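2-dehydropantoate 2-reductase (Porphyromonas gingivalis, PDB 2QYT) probably catalyses the NADPH-dependent reduction of 2-dehydropantoate (ketopantoate) to (R)-pantoate, the second step from 3-methyl-2-oxobutanoate in pantothenate biosynthesis. Local coordinates at residues Glu39-Arg53 / Ala69-Val81. Residues are numbered along the deposited sequence; the frame is centred on the assembly and turned at random. Where two conformers were deposited one is given.
Sequences EVSWIARGAHLEAIR and ARPTCVTDNPAEV. With SO4 (sulfate ion), chain C.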
loop_
_atom_site.group_PDB
_atom_site.type_symbol
_atom_site.label_atom_id
_atom_site.label_comp_id
_atom_site.label_asym_id
_atom_site.label_seq_id
_atom_site.Cartn_x
_atom_site.Cartn_y
_atom_site.Cartn_z
ATOM N N GLU A 39 -4.417 20.180 -7.295
ATOM C CA GLU A 39 -3.456 19.855 -8.354
ATOM C C GLU A 39 -2.965 18.426 -8.117
ATOM O O GLU A 39 -2.518 18.109 -7.032
ATOM C CB GLU A 39 -2.267 20.841 -8.363
ATOM C CG GLU A 39 -2.662 22.259 -8.682
ATOM C CD GLU A 39 -1.482 23.235 -8.655
ATOM O OE1 GLU A 39 -0.302 22.797 -8.482
ATOM O OE2 GLU A 39 -1.745 24.459 -8.787
ATOM N N VAL A 40 -3.041 17.570 -9.135
ATOM C CA VAL A 40 -2.630 16.186 -9.028
ATOM C C VAL A 40 -1.519 15.885 -10.047
ATOM O O VAL A 40 -1.703 16.035 -11.254
ATOM C CB VAL A 40 -3.878 15.207 -9.203
ATOM C CG1 VAL A 40 -3.491 13.732 -9.099
ATOM C CG2 VAL A 40 -4.879 15.475 -8.135
ATOM N N SER A 41 -0.371 15.462 -9.539
ATOM C CA SER A 41 0.763 15.106 -10.391
ATOM C C SER A 41 1.080 13.645 -10.256
ATOM O O SER A 41 0.803 13.052 -9.217
ATOM C CB SER A 41 1.968 15.980 -10.012
ATOM O OG SER A 41 1.547 17.357 -10.023
ATOM N N TRP A 42 1.628 13.081 -11.331
ATOM C CA TRP A 42 1.980 11.676 -11.425
ATOM C C TRP A 42 3.407 11.515 -11.823
ATOM O O TRP A 42 3.893 12.219 -12.708
ATOM C CB TRP A 42 1.134 10.985 -12.497
ATOM C CG TRP A 42 -0.328 10.974 -12.218
ATOM C CD1 TRP A 42 -0.953 11.192 -11.010
ATOM C CD2 TRP A 42 -1.370 10.716 -13.163
ATOM N NE1 TRP A 42 -2.332 11.093 -11.157
ATOM C CE2 TRP A 42 -2.613 10.827 -12.469
ATOM C CE3 TRP A 42 -1.381 10.458 -14.530
ATOM C CZ2 TRP A 42 -3.848 10.654 -13.104
ATOM C CZ3 TRP A 42 -2.606 10.294 -15.158
ATOM C CH2 TRP A 42 -3.821 10.387 -14.448
ATOM N N ILE A 43 4.104 10.586 -11.176
ATOM C CA ILE A 43 5.439 10.254 -11.614
ATOM C C ILE A 43 5.367 8.887 -12.235
ATOM O O ILE A 43 5.091 7.947 -11.556
ATOM C CB ILE A 43 6.464 10.273 -10.465
ATOM C CG1 ILE A 43 6.414 11.632 -9.722
ATOM C CG2 ILE A 43 7.892 9.823 -10.957
ATOM C CD1 ILE A 43 6.837 12.914 -10.573
ATOM N N ALA A 44 5.637 8.787 -13.526
ATOM C CA ALA A 44 5.532 7.533 -14.247
ATOM C C ALA A 44 6.703 7.555 -15.163
ATOM O O ALA A 44 7.300 8.606 -15.340
ATOM C CB ALA A 44 4.272 7.492 -15.053
ATOM N N ARG A 45 7.056 6.411 -15.754
ATOM C CA ARG A 45 8.190 6.408 -16.663
ATOM C C ARG A 45 8.022 5.556 -17.878
ATOM O O ARG A 45 7.034 4.801 -18.011
ATOM C CB ARG A 45 9.473 6.044 -15.919
ATOM C CG ARG A 45 9.389 4.866 -14.948
ATOM C CD ARG A 45 10.531 5.034 -13.935
ATOM N NE ARG A 45 10.046 5.454 -12.611
ATOM C CZ ARG A 45 10.189 6.661 -12.038
ATOM N NH1 ARG A 45 10.848 7.669 -12.648
ATOM N NH2 ARG A 45 9.695 6.846 -10.807
ATOM N N GLY A 46 8.977 5.721 -18.796
ATOM C CA GLY A 46 9.062 4.922 -20.023
ATOM C C GLY A 46 7.834 4.941 -20.918
ATOM O O GLY A 46 7.249 6.009 -21.171
ATOM N N ALA A 47 7.455 3.748 -21.391
ATOM C CA ALA A 47 6.276 3.533 -22.235
ATOM C C ALA A 47 4.993 3.905 -21.566
ATOM O O ALA A 47 4.095 4.430 -22.211
ATOM C CB ALA A 47 6.209 2.067 -22.734
ATOM N N HIS A 48 4.890 3.603 -20.280
ATOM C CA HIS A 48 3.735 3.995 -19.496
ATOM C C HIS A 48 3.598 5.538 -19.548
ATOM O O HIS A 48 2.592 6.060 -20.024
ATOM C CB HIS A 48 3.903 3.489 -18.076
ATOM C CG HIS A 48 2.657 3.542 -17.249
ATOM N ND1 HIS A 48 1.402 3.252 -17.759
ATOM C CD2 HIS A 48 2.481 3.801 -15.933
ATOM C CE1 HIS A 48 0.508 3.339 -16.787
ATOM N NE2 HIS A 48 1.134 3.715 -15.679
ATOM N N LEU A 49 4.631 6.244 -19.111
ATOM C CA LEU A 49 4.703 7.703 -19.275
ATOM C C LEU A 49 4.371 8.154 -20.695
ATOM O O LEU A 49 3.537 9.058 -20.882
ATOM C CB LEU A 49 6.085 8.254 -18.869
ATOM C CG LEU A 49 6.370 9.722 -19.237
ATOM C CD1 LEU A 49 5.412 10.634 -18.427
ATOM C CD2 LEU A 49 7.821 10.098 -18.947
ATOM N N GLU A 50 5.001 7.551 -21.706
ATOM C CA GLU A 50 4.737 7.994 -23.089
ATOM C C GLU A 50 3.285 7.779 -23.575
ATOM O O GLU A 50 2.736 8.647 -24.280
ATOM C CB GLU A 50 5.779 7.454 -24.088
ATOM C CG GLU A 50 7.173 8.179 -23.928
ATOM C CD GLU A 50 7.087 9.773 -23.889
ATOM O OE1 GLU A 50 6.501 10.358 -24.859
ATOM O OE2 GLU A 50 7.596 10.430 -22.898
ATOM N N ALA A 51 2.671 6.648 -23.199
ATOM C CA ALA A 51 1.298 6.349 -23.592
ATOM C C ALA A 51 0.302 7.300 -22.906
ATOM O O ALA A 51 -0.704 7.691 -23.499
ATOM C CB ALA A 51 0.946 4.920 -23.245
ATOM N N ILE A 52 0.560 7.619 -21.645
ATOM C CA ILE A 52 -0.233 8.600 -20.881
ATOM C C ILE A 52 -0.163 9.951 -21.587
ATOM O O ILE A 52 -1.210 10.527 -21.840
ATOM C CB ILE A 52 0.259 8.709 -19.445
ATOM C CG1 ILE A 52 -0.007 7.370 -18.734
ATOM C CG2 ILE A 52 -0.413 9.852 -18.687
ATOM C CD1 ILE A 52 0.520 7.319 -17.350
ATOM N N ARG A 53 1.038 10.405 -21.971
ATOM C CA ARG A 53 1.145 11.736 -22.598
ATOM C C ARG A 53 0.420 11.763 -23.942
ATOM O O ARG A 53 -0.175 12.776 -24.306
ATOM C CB ARG A 53 2.609 12.262 -22.715
ATOM C CG ARG A 53 3.342 12.273 -21.350
ATOM C CD ARG A 53 4.181 13.509 -20.962
ATOM N NE ARG A 53 5.601 13.235 -21.087
ATOM C CZ ARG A 53 6.595 13.692 -20.319
ATOM N NH1 ARG A 53 6.419 14.516 -19.285
ATOM N NH2 ARG A 53 7.815 13.297 -20.631
ATOM N N ALA A 69 -8.529 9.686 -17.021
ATOM C CA ALA A 69 -8.280 10.699 -16.021
ATOM C C ALA A 69 -7.104 11.539 -16.521
ATOM O O ALA A 69 -6.098 10.995 -17.006
ATOM C CB ALA A 69 -7.908 10.007 -14.674
ATOM N N ARG A 70 -7.251 12.863 -16.446
ATOM C CA ARG A 70 -6.214 13.752 -16.928
ATOM C C ARG A 70 -5.566 14.478 -15.761
ATOM O O ARG A 70 -6.230 15.197 -15.029
ATOM C CB ARG A 70 -6.792 14.749 -17.934
ATOM C CG ARG A 70 -7.546 14.052 -19.081
ATOM C CD ARG A 70 -8.287 15.085 -19.930
ATOM N NE ARG A 70 -8.998 14.511 -21.067
ATOM C CZ ARG A 70 -10.011 13.644 -20.987
ATOM N NH1 ARG A 70 -10.453 13.151 -19.790
ATOM N NH2 ARG A 70 -10.545 13.237 -22.127
ATOM N N PRO A 71 -4.243 14.294 -15.594
ATOM C CA PRO A 71 -3.607 14.895 -14.425
ATOM C C PRO A 71 -3.223 16.354 -14.683
ATOM O O PRO A 71 -3.187 16.801 -15.827
ATOM C CB PRO A 71 -2.328 14.062 -14.279
ATOM C CG PRO A 71 -1.918 13.779 -15.729
ATOM C CD PRO A 71 -3.256 13.649 -16.502
ATOM N N THR A 72 -2.916 17.095 -13.623
ATOM C CA THR A 72 -2.349 18.447 -13.766
ATOM C C THR A 72 -0.989 18.279 -14.404
ATOM O O THR A 72 -0.610 19.060 -15.249
ATOM C CB THR A 72 -2.181 19.148 -12.402
ATOM O OG1 THR A 72 -3.407 18.990 -11.698
ATOM C CG2 THR A 72 -1.842 20.716 -12.558
ATOM N N CYS A 73 -0.254 17.264 -13.970
ATOM C CA CYS A 73 1.100 17.137 -14.454
ATOM C C CYS A 73 1.446 15.665 -14.404
ATOM O O CYS A 73 1.054 14.961 -13.473
ATOM C CB CYS A 73 2.045 18.016 -13.596
ATOM S SG CYS A 73 3.818 17.735 -13.864
ATOM N N VAL A 74 2.135 15.192 -15.445
ATOM C CA VAL A 74 2.669 13.834 -15.452
ATOM C C VAL A 74 4.070 13.898 -16.051
ATOM O O VAL A 74 4.304 14.565 -17.060
ATOM C CB VAL A 74 1.772 12.790 -16.215
ATOM C CG1 VAL A 74 1.693 13.167 -17.737
ATOM C CG2 VAL A 74 2.370 11.362 -16.077
ATOM N N THR A 75 5.004 13.199 -15.401
ATOM C CA THR A 75 6.416 13.329 -15.748
ATOM C C THR A 75 7.200 12.159 -15.148
ATOM O O THR A 75 6.654 11.461 -14.312
ATOM C CB THR A 75 7.002 14.736 -15.320
ATOM O OG1 THR A 75 8.360 14.780 -15.682
ATOM C CG2 THR A 75 6.909 15.020 -13.798
ATOM N N ASP A 76 8.440 11.916 -15.612
ATOM C CA ASP A 76 9.353 10.975 -14.927
ATOM C C ASP A 76 10.289 11.696 -13.968
ATOM O O ASP A 76 11.147 11.073 -13.385
ATOM C CB ASP A 76 10.160 10.078 -15.911
ATOM C CG ASP A 76 10.886 10.861 -16.957
ATOM O OD1 ASP A 76 10.886 12.107 -16.894
ATOM O OD2 ASP A 76 11.477 10.225 -17.860
ATOM N N ASN A 77 10.122 13.009 -13.831
ATOM C CA ASN A 77 11.053 13.832 -13.032
ATOM C C ASN A 77 10.408 14.591 -11.855
ATOM O O ASN A 77 9.809 15.640 -12.062
ATOM C CB ASN A 77 11.770 14.810 -13.934
ATOM C CG ASN A 77 13.028 15.427 -13.289
ATOM O OD1 ASN A 77 13.221 15.447 -12.050
ATOM N ND2 ASN A 77 13.884 15.955 -14.145
ATOM N N PRO A 78 10.512 14.068 -10.614
ATOM C CA PRO A 78 9.916 14.800 -9.468
ATOM C C PRO A 78 10.299 16.249 -9.253
ATOM O O PRO A 78 9.560 16.983 -8.612
ATOM C CB PRO A 78 10.318 13.960 -8.271
ATOM C CG PRO A 78 10.364 12.555 -8.850
ATOM C CD PRO A 78 11.011 12.741 -10.212
ATOM N N ALA A 79 11.459 16.663 -9.737
ATOM C CA ALA A 79 11.876 18.042 -9.554
ATOM C C ALA A 79 11.015 18.992 -10.415
ATOM O O ALA A 79 10.932 20.213 -10.134
ATOM C CB ALA A 79 13.366 18.178 -9.898
ATOM N N GLU A 80 10.448 18.460 -11.494
ATOM C CA GLU A 80 9.512 19.234 -12.307
ATOM C C GLU A 80 8.161 19.450 -11.584
ATOM O O GLU A 80 7.487 20.467 -11.800
ATOM C CB GLU A 80 9.276 18.582 -13.664
ATOM C CG GLU A 80 10.429 18.795 -14.653
ATOM C CD GLU A 80 10.295 17.859 -15.868
ATOM O OE1 GLU A 80 9.206 17.233 -16.045
ATOM O OE2 GLU A 80 11.285 17.735 -16.619
ATOM N N VAL A 81 7.797 18.521 -10.707
ATOM C CA VAL A 81 6.621 18.703 -9.870
ATOM C C VAL A 81 6.854 19.791 -8.762
ATOM O O VAL A 81 6.009 20.692 -8.588
ATOM C CB VAL A 81 6.124 17.366 -9.322
ATOM C CG1 VAL A 81 4.891 17.537 -8.403
ATOM C CG2 VAL A 81 5.817 16.435 -10.447
HETATM S S SO4 C . 5.447 3.658 -13.616
HETATM O O1 SO4 C . 4.235 4.327 -13.191
HETATM O O2 SO4 C . 5.124 2.229 -13.658
HETATM O O3 SO4 C . 5.866 4.087 -14.947
HETATM O O4 SO4 C . 6.480 3.929 -12.594
HETATM O O HOH W 1 11.377 7.408 -18.342
#
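W42 N donates to C73 O (2.9 Å), W42 O accepts from T75 N, and A44 N donates to T75 O. These bonds pair strand 39-43 in parallel with 73-75, an edge strand of the five-stranded parallel Rossmann-type sheet of order 3-2-1-4-5. At the start of the pairing V40 O takes T72 N and, weakly, C73 N. V40 N donates to T72 OG1 (3.0 Å), which lies beside its own backbone N (chi1 -48°) and stands in for a main-chain acceptor.

Apolar packing occupies both faces of the strand pair. On the W42 and V74 face, the P71 ring lies over the indole. Its CB sits 3.5 Å from the centroid of the six-membered ring, 7° off the normal, a CH-pi contact. V74 spreads its two methyls: CG2 meets W42 CB and L49 CD1, and CG1 meets I52 CG2 at 4.0 Å. Helix 46-53 thus packs on this face. On the other face I43 CD1 lies 3.7 Å from V81 CG2 and also touches the P78 ring, while V81 CG1 touches S41 CB.

Polar contacts join helix 46-53 to the 74-76 region. R53 bends at chi2 and chi3, and its NH1 makes a weak bond to V74 O (3.1 Å). L49 CD1 lies over one face of the R53 guanidinium. A water links G46 N to D76 OD2.

R45 N donates almost straight to sulfate O3 (2.7 Å, 168°), and L16 N also binds this ion, which probably comes from the crystallisation liquor. Two backbone amides therefore grip an anion beside what appears to be a Rossmann-type glycine-rich turn, consistent with a site for an NADPH phosphate.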